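Local structure of putative oxidoreductase yhhX (Escherichia coli K-12, 3F4L) at residues Asp191-Asp196 with Leu326-Arg331. The protein probably acts as an NADP-dependent oxidoreductase of the Gfo/Idh/MocA family, perhaps oxidising scyllo-inositol. Residues are numbered along the deposited sequence; the frame is centred on the assembly and turned at random.
Sequences DHVAYD and LEILER
Y195 runs its ring out from strand 192-198 against helix 319-331, overlapping I328 and R331. Its hydroxyl gives a hydrogen bond to the backbone carbonyl of I328, Y195 OH to I328 O 2.7 Å. The hydroxyl approaches a lone pair of I328 O within the plane of the carbonyl, at a C=O...OH angle of 122°. The same oxygen faces the rim of the ring, 3.2 Å from Y195 CE2, while the methyl I328 CG2 is 4.0 Å from Y195 CE2. Beside the hydroxyl lies R331 CB, 3.5 Å from Y195 OH. The guanidinium of R331 turns off from strand 192-198 to hydrogen-bond the carbonyl of T342 and form a salt bridge with E334. V193, two residues earlier, points to the helix as well. CG1 stands opposite the V193 backbone N (chi1 179°), which lays it over one face of the Y195 ring, toward the rim, and V193 CG2 meets I328 CG1 at 4.2 Å. M180 of helix 171-187 also packs on I328, and V341 of the adjacent strand 339-342 touches Y195 and R331. The result is a helix laid on one face of a mixed beta-sheet, as in the C-terminal alpha/beta domain of Gfo/Idh/MocA oxidoreductases.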
# COMPACT_ATOMS: atom_id res chain seq x y z
N ASP A 191 1.75 3.11 17.88
CA ASP A 191 0.56 3.04 18.71
C ASP A 191 -0.24 1.79 18.36
O ASP A 191 -0.75 1.10 19.24
CB ASP A 191 -0.36 4.26 18.47
CG ASP A 191 0.31 5.57 18.78
OD1 ASP A 191 1.04 5.64 19.80
OD2 ASP A 191 0.11 6.54 18.02
N HIS A 192 -0.35 1.52 17.06
CA HIS A 192 -1.11 0.38 16.55
C HIS A 192 -0.38 -0.31 15.40
O HIS A 192 0.48 0.29 14.74
CB HIS A 192 -2.46 0.83 16.01
CG HIS A 192 -3.15 1.86 16.85
ND1 HIS A 192 -3.79 1.55 18.03
CD2 HIS A 192 -3.32 3.20 16.66
CE1 HIS A 192 -4.32 2.65 18.54
NE2 HIS A 192 -4.05 3.66 17.73
N VAL A 193 -0.75 -1.56 15.16
CA VAL A 193 -0.19 -2.32 14.05
C VAL A 193 -1.28 -3.10 13.35
O VAL A 193 -2.08 -3.77 14.00
CB VAL A 193 0.89 -3.32 14.51
CG1 VAL A 193 1.41 -4.10 13.30
CG2 VAL A 193 2.05 -2.59 15.19
N ALA A 194 -1.35 -2.98 12.03
CA ALA A 194 -2.32 -3.73 11.23
C ALA A 194 -1.52 -4.81 10.49
O ALA A 194 -0.52 -4.49 9.84
CB ALA A 194 -3.01 -2.81 10.21
N TYR A 195 -1.97 -6.05 10.58
CA TYR A 195 -1.30 -7.18 9.94
C TYR A 195 -2.08 -7.84 8.80
O TYR A 195 -3.31 -7.98 8.87
CB TYR A 195 -0.98 -8.29 10.95
CG TYR A 195 -0.23 -7.90 12.21
CD1 TYR A 195 -0.91 -7.57 13.38
CD2 TYR A 195 1.17 -7.94 12.24
CE1 TYR A 195 -0.22 -7.30 14.56
CE2 TYR A 195 1.87 -7.67 13.41
CZ TYR A 195 1.17 -7.35 14.57
OH TYR A 195 1.86 -7.08 15.73
N ASP A 196 -1.35 -8.26 7.78
CA ASP A 196 -1.85 -8.99 6.62
C ASP A 196 -0.72 -9.97 6.33
O ASP A 196 0.31 -9.59 5.78
CB ASP A 196 -2.06 -8.09 5.40
CG ASP A 196 -2.17 -8.88 4.10
OD1 ASP A 196 -2.78 -9.97 4.11
OD2 ASP A 196 -1.64 -8.41 3.06
N LEU A 326 10.47 -7.52 18.24
CA LEU A 326 10.07 -8.87 18.63
C LEU A 326 8.59 -8.95 19.00
O LEU A 326 7.91 -9.92 18.65
CB LEU A 326 10.91 -9.33 19.82
CG LEU A 326 12.31 -9.89 19.54
CD1 LEU A 326 13.04 -9.01 18.52
CD2 LEU A 326 13.09 -9.96 20.86
N GLU A 327 8.09 -7.95 19.72
CA GLU A 327 6.69 -7.94 20.13
C GLU A 327 5.76 -7.85 18.91
O GLU A 327 4.77 -8.57 18.82
CB GLU A 327 6.42 -6.78 21.08
CG GLU A 327 5.03 -6.76 21.66
CD GLU A 327 4.81 -5.58 22.59
OE1 GLU A 327 5.67 -5.34 23.46
OE2 GLU A 327 3.77 -4.91 22.45
N ILE A 328 6.09 -6.95 17.99
CA ILE A 328 5.28 -6.78 16.78
C ILE A 328 5.24 -8.08 15.98
O ILE A 328 4.18 -8.50 15.53
CB ILE A 328 5.82 -5.62 15.90
CG1 ILE A 328 5.58 -4.27 16.63
CG2 ILE A 328 5.10 -5.61 14.55
CD1 ILE A 328 6.20 -3.04 15.94
N LEU A 329 6.39 -8.72 15.81
CA LEU A 329 6.43 -9.98 15.07
C LEU A 329 5.55 -11.05 15.73
O LEU A 329 4.75 -11.71 15.07
CB LEU A 329 7.88 -10.48 14.96
CG LEU A 329 8.78 -9.68 14.01
CD1 LEU A 329 10.21 -10.16 14.09
CD2 LEU A 329 8.24 -9.83 12.58
N GLU A 330 5.69 -11.20 17.05
CA GLU A 330 4.92 -12.19 17.79
C GLU A 330 3.42 -11.96 17.69
O GLU A 330 2.66 -12.88 17.41
CB GLU A 330 5.30 -12.20 19.27
CG GLU A 330 6.75 -12.54 19.57
CD GLU A 330 7.00 -12.82 21.05
OE1 GLU A 330 6.55 -12.00 21.89
OE2 GLU A 330 7.64 -13.84 21.37
N ARG A 331 3.00 -10.73 17.94
CA ARG A 331 1.58 -10.40 17.91
C ARG A 331 0.95 -10.49 16.53
O ARG A 331 -0.27 -10.37 16.38
CB ARG A 331 1.35 -9.02 18.54
CG ARG A 331 1.77 -8.96 20.01
CD ARG A 331 1.16 -7.76 20.72
NE ARG A 331 -0.29 -7.84 20.72
CZ ARG A 331 -1.10 -6.89 21.17
NH1 ARG A 331 -0.60 -5.77 21.68
NH2 ARG A 331 -2.42 -7.07 21.13